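ALKF (Bacillus cereus, PDB 3ZBO) is of unknown cellular function but has affinity for branched DNA, probably including Holliday junctions, and is related to the HEAT-like repeat DNA glycosylases AlkC and AlkD. Local coordinates at residues A59-Y72 with R90-V104. Numbering follows the deposited sequence.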
loop_
_atom_site.group_PDB
_atom_site.type_symbol
_atom_site.label_atom_id
_atom_site.label_comp_id
_atom_site.label_asym_id
_atom_site.label_seq_id
_atom_site.Cartn_x
_atom_site.Cartn_y
_atom_site.Cartn_z
ATOM N N ALA A 59 -6.802 6.139 -16.727
ATOM C CA ALA A 59 -6.209 5.287 -15.679
ATOM C C ALA A 59 -6.383 3.829 -16.075
ATOM O O ALA A 59 -5.396 3.019 -15.917
ATOM C CB ALA A 59 -6.887 5.509 -14.254
ATOM N N GLU A 60 -7.542 3.511 -16.612
ATOM C CA GLU A 60 -7.753 2.111 -17.016
ATOM C C GLU A 60 -6.827 1.674 -18.095
ATOM O O GLU A 60 -6.294 0.520 -18.053
ATOM C CB GLU A 60 -9.204 1.802 -17.410
ATOM C CG GLU A 60 -10.158 1.929 -16.268
ATOM C CD GLU A 60 -10.112 0.817 -15.211
ATOM O OE1 GLU A 60 -9.570 -0.234 -15.532
ATOM O OE2 GLU A 60 -10.660 0.980 -14.156
ATOM N N GLU A 61 -6.634 2.531 -19.122
ATOM C CA GLU A 61 -5.708 2.135 -20.161
ATOM C C GLU A 61 -4.253 2.008 -19.671
ATOM O O GLU A 61 -3.550 1.079 -20.130
ATOM C CB GLU A 61 -5.752 3.153 -21.321
ATOM C CG GLU A 61 -7.083 3.192 -22.009
ATOM C CD GLU A 61 -6.993 3.928 -23.382
ATOM O OE1 GLU A 61 -5.993 3.805 -24.151
ATOM O OE2 GLU A 61 -8.016 4.599 -23.713
ATOM N N LEU A 62 -3.875 2.910 -18.790
ATOM C CA LEU A 62 -2.495 2.879 -18.250
ATOM C C LEU A 62 -2.362 1.630 -17.388
ATOM O O LEU A 62 -1.303 0.930 -17.498
ATOM C CB LEU A 62 -2.214 4.132 -17.432
ATOM C CG LEU A 62 -2.142 5.362 -18.314
ATOM C CD1 LEU A 62 -2.105 6.541 -17.400
ATOM C CD2 LEU A 62 -0.895 5.341 -19.160
ATOM N N TYR A 63 -3.369 1.301 -16.590
ATOM C CA TYR A 63 -3.165 0.112 -15.692
ATOM C C TYR A 63 -3.063 -1.178 -16.509
ATOM O O TYR A 63 -2.296 -2.111 -16.177
ATOM C CB TYR A 63 -4.342 0.073 -14.702
ATOM C CG TYR A 63 -3.994 -0.800 -13.527
ATOM C CD1 TYR A 63 -3.253 -0.302 -12.450
ATOM C CD2 TYR A 63 -4.424 -2.133 -13.508
ATOM C CE1 TYR A 63 -2.933 -1.124 -11.335
ATOM C CE2 TYR A 63 -4.066 -2.983 -12.459
ATOM C CZ TYR A 63 -3.319 -2.448 -11.384
ATOM O OH TYR A 63 -3.008 -3.286 -10.335
ATOM N N ALA A 64 -3.749 -1.199 -17.651
ATOM C CA ALA A 64 -3.752 -2.374 -18.515
ATOM C C ALA A 64 -2.476 -2.624 -19.219
ATOM O O ALA A 64 -2.349 -3.693 -19.883
ATOM C CB ALA A 64 -4.924 -2.256 -19.584
ATOM N N THR A 65 -1.568 -1.633 -19.225
ATOM C CA THR A 65 -0.259 -1.824 -19.901
ATOM C C THR A 65 0.535 -2.964 -19.272
ATOM O O THR A 65 1.390 -3.567 -19.941
ATOM C CB THR A 65 0.599 -0.592 -19.875
ATOM O OG1 THR A 65 0.921 -0.251 -18.559
ATOM C CG2 THR A 65 -0.110 0.558 -20.630
ATOM N N GLY A 66 0.335 -3.167 -17.974
ATOM C CA GLY A 66 1.248 -4.049 -17.239
ATOM C C GLY A 66 2.635 -3.466 -17.042
ATOM O O GLY A 66 3.505 -4.212 -16.546
ATOM N N ASN A 67 2.809 -2.177 -17.276
ATOM C CA ASN A 67 4.049 -1.464 -17.031
ATOM C C ASN A 67 3.927 -0.799 -15.665
ATOM O O ASN A 67 3.030 0.014 -15.403
ATOM C CB ASN A 67 4.270 -0.469 -18.163
ATOM C CG ASN A 67 5.473 0.436 -17.927
ATOM O OD1 ASN A 67 5.733 0.922 -16.819
ATOM N ND2 ASN A 67 6.225 0.686 -18.996
ATOM N N TYR A 68 4.794 -1.228 -14.708
ATOM C CA TYR A 68 4.666 -0.764 -13.362
ATOM C C TYR A 68 4.528 0.769 -13.251
ATOM O O TYR A 68 3.724 1.313 -12.474
ATOM C CB TYR A 68 5.868 -1.220 -12.474
ATOM C CG TYR A 68 5.828 -0.599 -11.091
ATOM C CD1 TYR A 68 4.840 -0.937 -10.154
ATOM C CD2 TYR A 68 6.754 0.442 -10.731
ATOM C CE1 TYR A 68 4.758 -0.323 -8.928
ATOM C CE2 TYR A 68 6.667 1.041 -9.506
ATOM C CZ TYR A 68 5.686 0.676 -8.553
ATOM O OH TYR A 68 5.554 1.265 -7.349
ATOM N N ASP A 69 5.359 1.512 -13.985
ATOM C CA ASP A 69 5.266 2.968 -13.779
ATOM C C ASP A 69 3.964 3.536 -14.286
ATOM O O ASP A 69 3.377 4.473 -13.680
ATOM C CB ASP A 69 6.408 3.681 -14.509
ATOM C CG ASP A 69 7.774 3.256 -13.951
ATOM O OD1 ASP A 69 8.129 3.719 -12.890
ATOM O OD2 ASP A 69 8.410 2.433 -14.610
ATOM N N ALA A 70 3.524 2.996 -15.425
ATOM C CA ALA A 70 2.197 3.428 -15.921
ATOM C C ALA A 70 1.074 3.035 -14.982
ATOM O O ALA A 70 0.100 3.796 -14.822
ATOM C CB ALA A 70 1.917 2.769 -17.311
ATOM N N MET A 71 1.235 1.856 -14.401
ATOM C CA MET A 71 0.235 1.410 -13.437
ATOM C C MET A 71 0.211 2.257 -12.139
ATOM O O MET A 71 -0.859 2.559 -11.601
ATOM C CB MET A 71 0.449 -0.045 -13.052
ATOM C CG MET A 71 0.233 -0.975 -14.208
ATOM S SD MET A 71 0.925 -2.632 -13.968
ATOM C CE MET A 71 -0.467 -3.409 -13.089
ATOM N N TYR A 72 1.411 2.629 -11.647
ATOM C CA TYR A 72 1.512 3.567 -10.543
ATOM C C TYR A 72 0.851 4.877 -10.897
ATOM O O TYR A 72 0.063 5.413 -10.084
ATOM C CB TYR A 72 3.034 3.688 -10.156
ATOM C CG TYR A 72 3.119 4.481 -8.868
ATOM C CD1 TYR A 72 3.088 5.876 -8.896
ATOM C CD2 TYR A 72 3.344 3.865 -7.669
ATOM C CE1 TYR A 72 3.166 6.566 -7.670
ATOM C CE2 TYR A 72 3.363 4.555 -6.442
ATOM C CZ TYR A 72 3.332 5.918 -6.470
ATOM O OH TYR A 72 3.345 6.608 -5.251
ATOM N N ARG A 90 -10.627 -6.091 -10.314
ATOM C CA ARG A 90 -9.782 -6.161 -11.505
ATOM C C ARG A 90 -8.367 -5.661 -11.271
ATOM O O ARG A 90 -7.377 -6.277 -11.695
ATOM C CB ARG A 90 -10.377 -5.362 -12.705
ATOM C CG ARG A 90 -11.689 -5.975 -13.178
ATOM C CD ARG A 90 -12.231 -5.261 -14.473
ATOM N NE ARG A 90 -12.561 -3.867 -14.171
ATOM C CZ ARG A 90 -11.774 -2.770 -14.352
ATOM N NH1 ARG A 90 -10.521 -2.820 -14.835
ATOM N NH2 ARG A 90 -12.226 -1.596 -13.947
ATOM N N TRP A 91 -8.304 -4.552 -10.578
ATOM C CA TRP A 91 -6.972 -3.923 -10.379
ATOM C C TRP A 91 -6.123 -4.867 -9.483
ATOM O O TRP A 91 -4.963 -5.110 -9.775
ATOM C CB TRP A 91 -7.110 -2.533 -9.705
ATOM C CG TRP A 91 -7.424 -1.450 -10.739
ATOM C CD1 TRP A 91 -8.347 -1.512 -11.739
ATOM C CD2 TRP A 91 -6.918 -0.120 -10.714
ATOM N NE1 TRP A 91 -8.365 -0.261 -12.413
ATOM C CE2 TRP A 91 -7.455 0.558 -11.818
ATOM C CE3 TRP A 91 -5.994 0.532 -9.907
ATOM C CZ2 TRP A 91 -7.179 1.923 -12.108
ATOM C CZ3 TRP A 91 -5.616 1.903 -10.253
ATOM C CH2 TRP A 91 -6.176 2.517 -11.374
ATOM N N ILE A 92 -6.722 -5.427 -8.405
ATOM C CA ILE A 92 -5.868 -6.285 -7.589
ATOM C C ILE A 92 -5.458 -7.544 -8.348
ATOM O O ILE A 92 -4.352 -8.071 -8.132
ATOM C CB ILE A 92 -6.511 -6.595 -6.227
ATOM C CG1 ILE A 92 -5.482 -7.078 -5.176
ATOM C CG2 ILE A 92 -7.636 -7.714 -6.334
ATOM C CD1 ILE A 92 -4.358 -6.021 -4.856
ATOM N N ASP A 93 -6.301 -8.032 -9.266
ATOM C CA ASP A 93 -5.877 -9.204 -10.059
ATOM C C ASP A 93 -4.667 -8.902 -10.902
ATOM O O ASP A 93 -3.941 -9.822 -11.189
ATOM C CB ASP A 93 -7.016 -9.653 -11.004
ATOM C CG ASP A 93 -8.150 -10.363 -10.259
ATOM O OD1 ASP A 93 -8.012 -10.763 -9.116
ATOM O OD2 ASP A 93 -9.227 -10.559 -10.916
ATOM N N GLY A 94 -4.446 -7.638 -11.278
ATOM C CA GLY A 94 -3.270 -7.291 -12.033
ATOM C C GLY A 94 -2.058 -6.811 -11.241
ATOM O O GLY A 94 -1.011 -6.574 -11.827
ATOM N N ALA A 95 -2.207 -6.831 -9.914
ATOM C CA ALA A 95 -1.132 -6.319 -9.084
ATOM C C ALA A 95 -0.171 -7.468 -8.770
ATOM O O ALA A 95 -0.270 -8.156 -7.743
ATOM C CB ALA A 95 -1.774 -5.790 -7.786
ATOM N N TYR A 96 0.823 -7.593 -9.651
ATOM C CA TYR A 96 1.578 -8.864 -9.613
ATOM C C TYR A 96 2.703 -8.967 -8.605
ATOM O O TYR A 96 3.328 -10.004 -8.438
ATOM C CB TYR A 96 2.150 -9.180 -11.022
ATOM C CG TYR A 96 3.159 -8.226 -11.526
ATOM C CD1 TYR A 96 4.508 -8.328 -11.172
ATOM C CD2 TYR A 96 2.789 -7.177 -12.353
ATOM C CE1 TYR A 96 5.462 -7.450 -11.611
ATOM C CE2 TYR A 96 3.771 -6.233 -12.852
ATOM C CZ TYR A 96 5.143 -6.391 -12.500
ATOM O OH TYR A 96 6.080 -5.487 -12.889
ATOM N N PHE A 97 3.008 -7.838 -7.984
ATOM C CA PHE A 97 3.931 -7.839 -6.855
ATOM C C PHE A 97 3.603 -6.770 -5.861
ATOM O O PHE A 97 2.723 -5.936 -6.138
ATOM C CB PHE A 97 5.432 -7.738 -7.360
ATOM C CG PHE A 97 5.878 -6.324 -7.783
ATOM C CD1 PHE A 97 5.209 -5.605 -8.823
ATOM C CD2 PHE A 97 6.959 -5.711 -7.125
ATOM C CE1 PHE A 97 5.678 -4.309 -9.263
ATOM C CE2 PHE A 97 7.413 -4.476 -7.535
ATOM C CZ PHE A 97 6.784 -3.742 -8.595
ATOM N N TYR A 98 4.296 -6.764 -4.702
ATOM C CA TYR A 98 3.800 -5.938 -3.596
ATOM C C TYR A 98 3.787 -4.433 -3.843
ATOM O O TYR A 98 2.970 -3.752 -3.224
ATOM C CB TYR A 98 4.595 -6.250 -2.303
ATOM C CG TYR A 98 5.972 -5.586 -2.288
ATOM C CD1 TYR A 98 7.064 -6.282 -2.877
ATOM C CD2 TYR A 98 6.160 -4.334 -1.737
ATOM C CE1 TYR A 98 8.366 -5.696 -2.903
ATOM C CE2 TYR A 98 7.423 -3.694 -1.754
ATOM C CZ TYR A 98 8.519 -4.389 -2.370
ATOM O OH TYR A 98 9.780 -3.749 -2.371
ATOM N N MET A 99 4.632 -3.905 -4.727
ATOM C CA MET A 99 4.565 -2.435 -4.823
ATOM C C MET A 99 3.248 -2.106 -5.448
ATOM O O MET A 99 2.689 -1.018 -5.162
ATOM C CB MET A 99 5.665 -1.925 -5.731
ATOM C CG MET A 99 7.045 -2.092 -5.049
ATOM S SD MET A 99 8.409 -1.342 -6.031
ATOM C CE MET A 99 8.264 0.303 -5.420
ATOM N N LEU A 100 2.732 -2.931 -6.355
ATOM C CA LEU A 100 1.403 -2.704 -6.936
ATOM C C LEU A 100 0.281 -2.952 -5.908
ATOM O O LEU A 100 -0.655 -2.123 -5.796
ATOM C CB LEU A 100 1.187 -3.580 -8.209
ATOM C CG LEU A 100 2.021 -3.059 -9.361
ATOM C CD1 LEU A 100 2.021 -4.154 -10.408
ATOM C CD2 LEU A 100 1.375 -1.753 -9.999
ATOM N N SER A 101 0.320 -4.102 -5.182
ATOM C CA SER A 101 -0.749 -4.334 -4.261
ATOM C C SER A 101 -0.789 -3.269 -3.172
ATOM O O SER A 101 -1.874 -2.822 -2.764
ATOM C CB SER A 101 -0.665 -5.742 -3.653
ATOM O OG SER A 101 0.593 -5.898 -2.993
ATOM N N ASP A 102 0.392 -2.868 -2.666
ATOM C CA ASP A 102 0.445 -2.121 -1.363
ATOM C C ASP A 102 0.495 -0.605 -1.653
ATOM O O ASP A 102 -0.114 0.142 -0.868
ATOM C CB ASP A 102 1.684 -2.478 -0.583
ATOM C CG ASP A 102 1.767 -3.967 -0.190
ATOM O OD1 ASP A 102 0.836 -4.746 -0.473
ATOM O OD2 ASP A 102 2.854 -4.240 0.365
ATOM N N TYR A 103 1.216 -0.177 -2.727
ATOM C CA TYR A 103 1.446 1.263 -2.909
ATOM C C TYR A 103 0.607 1.859 -4.060
ATOM O O TYR A 103 0.546 3.081 -4.230
ATOM C CB TYR A 103 2.934 1.522 -3.168
ATOM C CG TYR A 103 3.862 0.933 -2.154
ATOM C CD1 TYR A 103 3.506 0.797 -0.793
ATOM C CD2 TYR A 103 5.096 0.457 -2.598
ATOM C CE1 TYR A 103 4.458 0.270 0.139
ATOM C CE2 TYR A 103 5.970 -0.099 -1.691
ATOM C CZ TYR A 103 5.629 -0.189 -0.391
ATOM O OH TYR A 103 6.541 -0.809 0.441
ATOM N N VAL A 104 -0.129 1.016 -4.793
ATOM C CA VAL A 104 -0.964 1.492 -5.922
ATOM C C VAL A 104 -2.428 1.084 -5.681
ATOM O O VAL A 104 -3.250 1.941 -5.318
ATOM C CB VAL A 104 -0.508 0.917 -7.254
ATOM C CG1 VAL A 104 -1.441 1.454 -8.380
ATOM C CG2 VAL A 104 0.913 1.328 -7.539
HETATM O O HOH W 1 5.749 -3.929 -14.941
HETATM O O HOH W 2 0.591 5.746 -4.667
#
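Tyr63 lies flat on Trp91, their planes only 11° apart and the phenol centroid 4.3 Å from that of the five-membered indole ring; the opposite face of Tyr63 carries Met71 CE, and Val104 CG1 meets its edge. With CG anti to the backbone N (chi1 -162°), the phenol reaches over the neighbouring helix, where Tyr63 OH donates to Trp91 O (2.7 Å) from above the carbonyl plane. Gly94 N donates to the same oxygen from the opposite face. At the indole edge sits the carboxylate of Glu60: Trp91 NE1 donates to Glu60 OE2 (3.1 Å), and Arg90 forms an end-on salt bridge, NH1 to OE1 and NH2 to OE2, the latter from the face opposite Trp91 NE1. Asp87 makes a second salt bridge with Arg90 NH2, and Gln56 NE2 hydrogen-bonds to Glu60 OE2. Farther along, the edge of Phe97 points at one face of Tyr68 in an offset edge-to-face pair (65°), Leu100 CG meets the Tyr68 rim in plane, and Met99 SD approaches obliquely, a Met-aromatic contact. These contacts join helix pairs 56-63/68-77 and 85-94/98-110, each helix running roughly along its counterpart, with helix 9-19 packing on the first pair and helix 128-144 on the second.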